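Local structure of 457aa long hypothetical protein (Pyrococcus horikoshii, 2CSU) at residues 1-9 with 188-196; 77-86 with 112-122. The protein is of unknown function but belongs to the succinyl-CoA ligase-like proteins, with a CoA-binding Rossmann-type domain followed by flavodoxin-like and ligase-CoA domains. One frame throughout, in Å; residues are numbered along the deposited sequence.

Interaction 1: residues 1-9 with 188-196; sequences MLDYFFNPK and VDFAELMEY
L2 and Y196 mark the closest approach of the two backbones, 6.7 Å between their CA atoms, where the irregular N-terminal segment 1-9 meets the helix that starts at F190. A turn in 1-9 is drawn together by D3 O, which accepts from both F6 N and N7 N. At the helix start, D189 is the N-cap, its OD1 taking the N-H of E192. Y196 carries most of the contact. With CG anti to its backbone N (chi1 160°), its ring is swung toward segment 1-9, where L2 O sits 3.7 Å above the plane of the Y196 ring, over its centre. Y196 OH donates to the anti lone pair of D3 OD1 at 3.2 Å. The F6 ring lies nearly parallel to that of Y196 (planes at 14°) but slid away, F6 CD2 coming to 3.5 Å from Y196 CE2. L2 CD1 packs against V188 CG1 and L193 CD2, 4.0 Å from each, and the L2 and L193 side chains cross at about a right angle. E192 turns its carboxylate to R123 and K218. This is interdomain packing: the residues leading into the first strand of the Rossmann-type domain rest on a helix of the flavodoxin-like domain.

Interaction 2: residues 77-86 with 112-122; sequences VKDTLIQCGE and ELVEIAHKYGM
L81 and I116 meet in the apolar seam between two helices that run almost parallel, their segment axes 9.6 Å apart at 8°. L81, its CG anti to the backbone N (chi1 -180°), reaches across with both methyls. L81 CD2 lies 3.8 Å from I116 CG2 and also faces L113, while L81 CD1 touches M122 CE at 3.6 Å. I82 crosses I116 at about a right angle, I82 CG1 to I116 CD1 being 3.7 Å, and V77 meets L113 in the same manner at the N-terminal end of both segments. Such side-by-side helices are the hallmark of consecutive beta-alpha-beta crossovers in a Rossmann-type sheet: helix 74-87 leads into strand 91-94 and helix 104-120 into strand 123-125, and V77 and L113 both touch I94 of the sheet beneath.

Aromatic and selenium contacts gather round G85, where G85 CA is only 5.3 Å from Y120 CA. G85 CA sits over one face of the Y120 ring, toward its rim, in a CH-pi contact, 3.6 Å from the ring centroid and 22° off its normal. The selenomethionine chain of M122, bent at chi2 and chi3, brings M122 SE to 3.4 Å from G85 CA. The E86 side chain lies beside that of Y120, pointing the same way, with E86 CG against Y120 OH, and the carboxylate of E86 pairs with K59.

Polar links are sparse. A water lies 3.0 Å from both G85 O and Y120 O and can donate to either. K78 NZ and the carboxylate of E112, of opposite charge, do not meet directly. A Schellman motif ends helix 104-120, with M122 N bonded to A117 O and G121 at positive phi as C-prime.

Interaction 2 is local, uniting two neighbouring helices within the CoA-binding domain, whereas interaction 1 brings the chain's start to a helix from the next domain, nearly 180 residues on. Their centres lie 18 Å apart, and their nearest atoms, about 6 Å apart, do not touch. Strand 123-125 joins them: it follows directly on the helix of 112-122, and its R123 receives side chains of 1-9 and 188-196. Interaction 2 is the more buried and buries more surface, largely through aliphatic side chains, with tyrosine, selenomethionine and glycine at one end and few polar links. Interaction 1, only partly buried, is smaller and mixes leucine and aromatic packing with a tyrosine-carboxylate hydrogen bond.

Interaction 1: residues 1-9 with 188-196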
loop_
_atom_site.group_PDB
_atom_site.type_symbol
_atom_site.label_atom_id
_atom_site.label_comp_id
_atom_site.label_asym_id
_atom_site.label_seq_id
_atom_site.Cartn_x
_atom_site.Cartn_y
_atom_site.Cartn_z
HETATM N N MSE A 1 22.181 25.590 -17.305
HETATM C CA MSE A 1 22.650 25.305 -15.955
HETATM C C MSE A 1 21.844 24.178 -15.306
HETATM O O MSE A 1 20.620 24.169 -15.299
HETATM C CB MSE A 1 22.522 26.583 -15.126
HETATM C CG MSE A 1 23.334 27.742 -15.708
HETATM SE SE MSE A 1 24.101 28.749 -14.430
HETATM C CE MSE A 1 22.600 29.221 -13.556
ATOM N N LEU A 2 22.580 23.180 -14.783
ATOM C CA LEU A 2 21.915 22.066 -14.118
ATOM C C LEU A 2 21.053 21.261 -15.093
ATOM O O LEU A 2 20.352 20.327 -14.728
ATOM C CB LEU A 2 21.045 22.631 -12.995
ATOM C CG LEU A 2 21.833 22.850 -11.701
ATOM C CD1 LEU A 2 21.082 22.351 -10.465
ATOM C CD2 LEU A 2 23.184 22.135 -11.701
ATOM N N ASP A 3 21.094 21.684 -16.371
ATOM C CA ASP A 3 20.342 20.961 -17.388
ATOM C C ASP A 3 21.165 19.823 -17.989
ATOM O O ASP A 3 20.656 18.763 -18.326
ATOM C CB ASP A 3 19.945 21.947 -18.485
ATOM C CG ASP A 3 19.043 21.242 -19.487
ATOM O OD1 ASP A 3 18.063 20.639 -19.048
ATOM O OD2 ASP A 3 19.325 21.298 -20.680
ATOM N N TYR A 4 22.473 20.120 -18.110
ATOM C CA TYR A 4 23.379 19.106 -18.634
ATOM C C TYR A 4 23.391 17.855 -17.753
ATOM O O TYR A 4 24.002 16.845 -18.072
ATOM C CB TYR A 4 24.783 19.709 -18.700
ATOM C CG TYR A 4 25.111 20.367 -17.408
ATOM C CD1 TYR A 4 25.458 19.593 -16.304
ATOM C CD2 TYR A 4 25.080 21.758 -17.293
ATOM C CE1 TYR A 4 25.781 20.202 -15.099
ATOM C CE2 TYR A 4 25.393 22.366 -16.086
ATOM C CZ TYR A 4 25.737 21.594 -14.993
ATOM O OH TYR A 4 26.055 22.191 -13.789
ATOM N N PHE A 5 22.705 17.966 -16.600
ATOM C CA PHE A 5 22.623 16.823 -15.699
ATOM C C PHE A 5 21.583 15.807 -16.177
ATOM O O PHE A 5 21.772 14.601 -16.098
ATOM C CB PHE A 5 22.247 17.339 -14.310
ATOM C CG PHE A 5 23.486 17.531 -13.487
ATOM C CD1 PHE A 5 24.348 16.460 -13.284
ATOM C CD2 PHE A 5 23.760 18.768 -12.926
ATOM C CE1 PHE A 5 25.491 16.632 -12.516
ATOM C CE2 PHE A 5 24.910 18.932 -12.158
ATOM C CZ PHE A 5 25.779 17.868 -11.950
ATOM N N PHE A 6 20.451 16.386 -16.622
ATOM C CA PHE A 6 19.315 15.552 -17.002
ATOM C C PHE A 6 19.154 15.449 -18.522
ATOM O O PHE A 6 18.401 14.634 -19.038
ATOM C CB PHE A 6 18.057 16.162 -16.383
ATOM C CG PHE A 6 18.258 16.336 -14.906
ATOM C CD1 PHE A 6 18.150 15.235 -14.066
ATOM C CD2 PHE A 6 18.561 17.584 -14.390
ATOM C CE1 PHE A 6 18.353 15.386 -12.702
ATOM C CE2 PHE A 6 18.766 17.727 -13.020
ATOM C CZ PHE A 6 18.665 16.631 -12.172
ATOM N N ASN A 7 19.879 16.239 -19.300
ATOM C CA ASN A 7 19.816 16.161 -20.753
ATOM C C ASN A 7 21.234 16.305 -21.315
ATOM O O ASN A 7 21.515 17.193 -22.123
ATOM C CB ASN A 7 18.881 17.257 -21.286
ATOM C CG ASN A 7 17.404 16.904 -21.084
ATOM O OD1 ASN A 7 16.939 15.870 -21.570
ATOM N ND2 ASN A 7 16.665 17.755 -20.362
ATOM N N PRO A 8 22.152 15.420 -20.881
ATOM C CA PRO A 8 23.549 15.450 -21.335
ATOM C C PRO A 8 23.737 14.988 -22.781
ATOM O O PRO A 8 23.018 14.111 -23.263
ATOM C CB PRO A 8 24.252 14.534 -20.339
ATOM C CG PRO A 8 23.192 13.509 -20.037
ATOM C CD PRO A 8 21.936 14.338 -19.901
ATOM N N LYS A 9 24.709 15.594 -23.457
ATOM C CA LYS A 9 25.021 15.278 -24.843
ATOM C C LYS A 9 26.173 14.290 -24.938
ATOM O O LYS A 9 26.369 13.650 -25.974
ATOM C CB LYS A 9 25.364 16.560 -25.611
ATOM C CG LYS A 9 24.432 17.724 -25.292
ATOM C CD LYS A 9 24.388 18.748 -26.434
ATOM C CE LYS A 9 25.289 19.940 -26.167
ATOM N NZ LYS A 9 25.723 20.578 -27.447
ATOM N N VAL A 188 25.673 20.709 -5.263
ATOM C CA VAL A 188 24.286 20.947 -5.636
ATOM C C VAL A 188 23.337 20.474 -4.533
ATOM O O VAL A 188 23.442 19.370 -4.018
ATOM C CB VAL A 188 24.011 20.178 -6.929
ATOM C CG1 VAL A 188 22.549 20.353 -7.338
ATOM C CG2 VAL A 188 24.912 20.683 -8.045
ATOM N N ASP A 189 22.410 21.369 -4.139
ATOM C CA ASP A 189 21.486 21.005 -3.063
ATOM C C ASP A 189 20.022 21.131 -3.486
ATOM O O ASP A 189 19.698 21.353 -4.645
ATOM C CB ASP A 189 21.767 21.897 -1.851
ATOM C CG ASP A 189 21.659 23.364 -2.251
ATOM O OD1 ASP A 189 20.945 23.649 -3.212
ATOM O OD2 ASP A 189 22.277 24.200 -1.598
ATOM N N PHE A 190 19.153 20.957 -2.491
ATOM C CA PHE A 190 17.713 21.051 -2.703
ATOM C C PHE A 190 17.353 22.369 -3.389
ATOM O O PHE A 190 16.657 22.382 -4.415
ATOM C CB PHE A 190 16.954 21.000 -1.370
ATOM C CG PHE A 190 16.958 19.655 -0.709
ATOM C CD1 PHE A 190 16.414 18.549 -1.353
ATOM C CD2 PHE A 190 17.481 19.501 0.573
ATOM C CE1 PHE A 190 16.391 17.301 -0.729
ATOM C CE2 PHE A 190 17.465 18.268 1.204
ATOM C CZ PHE A 190 16.920 17.161 0.553
ATOM N N ALA A 191 17.829 23.472 -2.813
ATOM C CA ALA A 191 17.533 24.807 -3.333
ATOM C C ALA A 191 17.875 24.983 -4.808
ATOM O O ALA A 191 17.051 25.444 -5.595
ATOM C CB ALA A 191 18.268 25.851 -2.519
ATOM N N GLU A 192 19.104 24.641 -5.173
ATOM C CA GLU A 192 19.527 24.784 -6.548
ATOM C C GLU A 192 18.694 23.880 -7.443
ATOM O O GLU A 192 18.373 24.248 -8.569
ATOM C CB GLU A 192 21.013 24.460 -6.682
ATOM C CG GLU A 192 21.927 25.643 -6.332
ATOM C CD GLU A 192 23.217 25.212 -5.649
ATOM O OE1 GLU A 192 23.913 24.323 -6.185
ATOM O OE2 GLU A 192 23.538 25.762 -4.569
ATOM N N LEU A 193 18.341 22.705 -6.938
ATOM C CA LEU A 193 17.541 21.783 -7.719
ATOM C C LEU A 193 16.116 22.309 -7.887
ATOM O O LEU A 193 15.550 22.218 -8.971
ATOM C CB LEU A 193 17.539 20.409 -7.074
ATOM C CG LEU A 193 18.823 19.609 -7.300
ATOM C CD1 LEU A 193 18.715 18.293 -6.546
ATOM C CD2 LEU A 193 19.045 19.354 -8.799
HETATM N N MSE A 194 15.552 22.876 -6.822
HETATM C CA MSE A 194 14.209 23.427 -6.883
HETATM C C MSE A 194 14.187 24.619 -7.827
HETATM O O MSE A 194 13.181 24.863 -8.490
HETATM C CB MSE A 194 13.715 23.864 -5.496
HETATM C CG MSE A 194 13.216 22.722 -4.620
HETATM SE SE MSE A 194 12.814 23.191 -2.887
HETATM C CE MSE A 194 14.151 23.953 -2.540
ATOM N N GLU A 195 15.283 25.373 -7.888
ATOM C CA GLU A 195 15.315 26.518 -8.790
ATOM C C GLU A 195 15.248 26.014 -10.228
ATOM O O GLU A 195 14.489 26.525 -11.044
ATOM C CB GLU A 195 16.585 27.357 -8.583
ATOM C CG GLU A 195 16.536 28.272 -7.349
ATOM C CD GLU A 195 17.836 29.040 -7.112
ATOM O OE1 GLU A 195 18.920 28.415 -7.119
ATOM O OE2 GLU A 195 17.768 30.272 -6.912
ATOM N N TYR A 196 16.041 25.001 -10.546
ATOM C CA TYR A 196 16.030 24.466 -11.901
ATOM C C TYR A 196 14.680 23.820 -12.280
ATOM O O TYR A 196 14.139 24.077 -13.359
ATOM C CB TYR A 196 17.153 23.448 -12.047
ATOM C CG TYR A 196 16.975 22.494 -13.199
ATOM C CD1 TYR A 196 17.224 22.896 -14.516
ATOM C CD2 TYR A 196 16.563 21.182 -12.973
ATOM C CE1 TYR A 196 17.071 22.007 -15.576
ATOM C CE2 TYR A 196 16.402 20.289 -14.026
ATOM C CZ TYR A 196 16.658 20.707 -15.322
ATOM O OH TYR A 196 16.486 19.826 -16.361
#

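Interaction 2: residues 77-86 with 112-122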
loop_
_atom_site.group_PDB
_atom_site.type_symbol
_atom_site.label_atom_id
_atom_site.label_comp_id
_atom_site.label_asym_id
_atom_site.label_seq_id
_atom_site.Cartn_x
_atom_site.Cartn_y
_atom_site.Cartn_z
ATOM N N VAL A 77 39.037 9.175 -6.750
ATOM C CA VAL A 77 38.059 10.225 -7.026
ATOM C C VAL A 77 38.615 11.634 -7.249
ATOM O O VAL A 77 38.141 12.360 -8.126
ATOM C CB VAL A 77 36.976 10.258 -5.921
ATOM C CG1 VAL A 77 35.983 11.401 -6.172
ATOM C CG2 VAL A 77 36.253 8.931 -5.892
ATOM N N LYS A 78 39.624 12.024 -6.483
ATOM C CA LYS A 78 40.307 13.306 -6.610
ATOM C C LYS A 78 40.826 13.534 -8.031
ATOM O O LYS A 78 40.437 14.468 -8.720
ATOM C CB LYS A 78 41.473 13.336 -5.620
ATOM C CG LYS A 78 41.545 14.663 -4.861
ATOM C CD LYS A 78 42.973 15.038 -4.467
ATOM C CE LYS A 78 43.284 14.697 -3.005
ATOM N NZ LYS A 78 43.947 15.832 -2.364
ATOM N N ASP A 79 41.765 12.664 -8.368
ATOM C CA ASP A 79 42.412 12.763 -9.666
ATOM C C ASP A 79 41.430 12.602 -10.829
ATOM O O ASP A 79 41.618 13.192 -11.889
ATOM C CB ASP A 79 43.525 11.724 -9.785
ATOM C CG ASP A 79 44.292 11.855 -11.082
ATOM O OD1 ASP A 79 44.791 12.974 -11.360
ATOM O OD2 ASP A 79 44.393 10.847 -11.820
ATOM N N THR A 80 40.391 11.791 -10.644
ATOM C CA THR A 80 39.404 11.614 -11.698
ATOM C C THR A 80 38.625 12.915 -11.838
ATOM O O THR A 80 38.316 13.354 -12.945
ATOM C CB THR A 80 38.430 10.450 -11.381
ATOM O OG1 THR A 80 37.848 10.641 -10.083
ATOM C CG2 THR A 80 39.169 9.122 -11.408
ATOM N N LEU A 81 38.320 13.546 -10.710
ATOM C CA LEU A 81 37.596 14.808 -10.741
ATOM C C LEU A 81 38.406 15.862 -11.484
ATOM O O LEU A 81 37.864 16.595 -12.304
ATOM C CB LEU A 81 37.312 15.296 -9.323
ATOM C CG LEU A 81 36.547 16.616 -9.230
ATOM C CD1 LEU A 81 35.119 16.410 -9.712
ATOM C CD2 LEU A 81 36.532 17.102 -7.787
ATOM N N ILE A 82 39.705 15.938 -11.197
ATOM C CA ILE A 82 40.584 16.902 -11.857
ATOM C C ILE A 82 40.628 16.617 -13.360
ATOM O O ILE A 82 40.591 17.540 -14.178
ATOM C CB ILE A 82 42.021 16.856 -11.255
ATOM C CG1 ILE A 82 41.967 17.324 -9.791
ATOM C CG2 ILE A 82 42.990 17.754 -12.068
ATOM C CD1 ILE A 82 43.308 17.348 -9.073
ATOM N N GLN A 83 40.708 15.341 -13.733
ATOM C CA GLN A 83 40.715 15.008 -15.150
ATOM C C GLN A 83 39.425 15.557 -15.787
ATOM O O GLN A 83 39.470 16.216 -16.823
ATOM C CB GLN A 83 40.817 13.492 -15.340
ATOM C CG GLN A 83 42.261 12.942 -15.238
ATOM C CD GLN A 83 42.324 11.424 -15.342
ATOM O OE1 GLN A 83 41.753 10.830 -16.259
ATOM N NE2 GLN A 83 43.021 10.794 -14.407
ATOM N N CYS A 84 38.276 15.308 -15.159
ATOM C CA CYS A 84 37.028 15.819 -15.704
ATOM C C CYS A 84 37.167 17.330 -15.874
ATOM O O CYS A 84 36.721 17.905 -16.871
ATOM C CB CYS A 84 35.860 15.502 -14.773
ATOM S SG CYS A 84 35.409 13.757 -14.698
ATOM N N GLY A 85 37.809 17.963 -14.892
ATOM C CA GLY A 85 38.006 19.398 -14.949
ATOM C C GLY A 85 38.745 19.862 -16.194
ATOM O O GLY A 85 38.299 20.785 -16.883
ATOM N N GLU A 86 39.876 19.230 -16.487
ATOM C CA GLU A 86 40.670 19.604 -17.650
ATOM C C GLU A 86 39.898 19.305 -18.940
ATOM O O GLU A 86 40.011 20.030 -19.941
ATOM C CB GLU A 86 41.989 18.837 -17.633
ATOM C CG GLU A 86 42.662 18.811 -16.260
ATOM C CD GLU A 86 43.940 17.972 -16.231
ATOM O OE1 GLU A 86 43.962 16.884 -16.852
ATOM O OE2 GLU A 86 44.923 18.397 -15.578
ATOM N N GLU A 112 37.478 19.656 -0.369
ATOM C CA GLU A 112 38.504 19.816 -1.382
ATOM C C GLU A 112 37.930 19.435 -2.741
ATOM O O GLU A 112 38.254 20.071 -3.744
ATOM C CB GLU A 112 39.731 18.956 -1.031
ATOM C CG GLU A 112 40.880 18.968 -2.049
ATOM C CD GLU A 112 41.342 20.369 -2.432
ATOM O OE1 GLU A 112 41.293 21.278 -1.581
ATOM O OE2 GLU A 112 41.773 20.560 -3.590
ATOM N N LEU A 113 37.072 18.416 -2.773
ATOM C CA LEU A 113 36.443 17.989 -4.029
ATOM C C LEU A 113 35.600 19.135 -4.577
ATOM O O LEU A 113 35.632 19.423 -5.765
ATOM C CB LEU A 113 35.532 16.772 -3.829
ATOM C CG LEU A 113 36.086 15.389 -3.478
ATOM C CD1 LEU A 113 34.941 14.379 -3.521
ATOM C CD2 LEU A 113 37.174 14.977 -4.462
ATOM N N VAL A 114 34.852 19.789 -3.696
ATOM C CA VAL A 114 33.998 20.903 -4.093
ATOM C C VAL A 114 34.856 22.079 -4.550
ATOM O O VAL A 114 34.559 22.731 -5.555
ATOM C CB VAL A 114 33.083 21.311 -2.925
ATOM C CG1 VAL A 114 32.270 22.547 -3.286
ATOM C CG2 VAL A 114 32.156 20.147 -2.590
ATOM N N GLU A 115 35.934 22.328 -3.815
ATOM C CA GLU A 115 36.858 23.400 -4.153
ATOM C C GLU A 115 37.417 23.169 -5.566
ATOM O O GLU A 115 37.533 24.100 -6.366
ATOM C CB GLU A 115 38.006 23.448 -3.133
ATOM C CG GLU A 115 39.051 24.525 -3.434
ATOM C CD GLU A 115 39.941 24.835 -2.241
ATOM O OE1 GLU A 115 41.022 24.215 -2.106
ATOM O OE2 GLU A 115 39.546 25.700 -1.430
ATOM N N ILE A 116 37.766 21.923 -5.870
ATOM C CA ILE A 116 38.294 21.619 -7.191
ATOM C C ILE A 116 37.225 21.875 -8.241
ATOM O O ILE A 116 37.504 22.438 -9.296
ATOM C CB ILE A 116 38.759 20.152 -7.298
ATOM C CG1 ILE A 116 40.025 19.943 -6.462
ATOM C CG2 ILE A 116 39.023 19.792 -8.754
ATOM C CD1 ILE A 116 40.593 18.519 -6.536
ATOM N N ALA A 117 35.992 21.477 -7.948
ATOM C CA ALA A 117 34.911 21.678 -8.902
ATOM C C ALA A 117 34.719 23.148 -9.214
ATOM O O ALA A 117 34.644 23.526 -10.374
ATOM C CB ALA A 117 33.612 21.079 -8.375
ATOM N N HIS A 118 34.639 23.978 -8.181
ATOM C CA HIS A 118 34.439 25.409 -8.383
ATOM C C HIS A 118 35.542 26.027 -9.239
ATOM O O HIS A 118 35.290 26.949 -10.015
ATOM C CB HIS A 118 34.338 26.129 -7.028
ATOM C CG HIS A 118 33.117 25.757 -6.240
ATOM N ND1 HIS A 118 32.206 24.818 -6.672
ATOM C CD2 HIS A 118 32.659 26.199 -5.042
ATOM C CE1 HIS A 118 31.238 24.697 -5.779
ATOM N NE2 HIS A 118 31.490 25.525 -4.781
ATOM N N LYS A 119 36.759 25.515 -9.105
ATOM C CA LYS A 119 37.878 26.015 -9.885
ATOM C C LYS A 119 37.674 25.767 -11.378
ATOM O O LYS A 119 37.974 26.630 -12.205
ATOM C CB LYS A 119 39.183 25.337 -9.462
ATOM C CG LYS A 119 40.304 25.574 -10.464
ATOM C CD LYS A 119 41.605 24.882 -10.090
ATOM C CE LYS A 119 42.684 25.216 -11.119
ATOM N NZ LYS A 119 44.039 24.731 -10.730
ATOM N N TYR A 120 37.184 24.577 -11.718
ATOM C CA TYR A 120 36.968 24.225 -13.115
ATOM C C TYR A 120 35.590 24.617 -13.612
ATOM O O TYR A 120 35.261 24.408 -14.778
ATOM C CB TYR A 120 37.189 22.724 -13.311
ATOM C CG TYR A 120 38.651 22.320 -13.296
ATOM C CD1 TYR A 120 39.457 22.522 -14.414
ATOM C CD2 TYR A 120 39.228 21.739 -12.167
ATOM C CE1 TYR A 120 40.793 22.150 -14.418
ATOM C CE2 TYR A 120 40.577 21.361 -12.161
ATOM C CZ TYR A 120 41.347 21.566 -13.292
ATOM O OH TYR A 120 42.660 21.151 -13.321
ATOM N N GLY A 121 34.789 25.202 -12.727
ATOM C CA GLY A 121 33.416 25.554 -13.114
ATOM C C GLY A 121 32.497 24.327 -13.208
ATOM O O GLY A 121 31.555 24.268 -13.987
HETATM N N MSE A 122 32.812 23.310 -12.401
HETATM C CA MSE A 122 31.986 22.118 -12.420
HETATM C C MSE A 122 31.034 22.077 -11.221
HETATM O O MSE A 122 31.268 22.660 -10.168
HETATM C CB MSE A 122 32.921 20.904 -12.414
HETATM C CG MSE A 122 34.147 21.111 -13.306
HETATM SE SE MSE A 122 34.742 19.577 -14.031
HETATM C CE MSE A 122 34.894 18.629 -12.509
HETATM O O HOH W 1 35.592 22.133 -16.719
#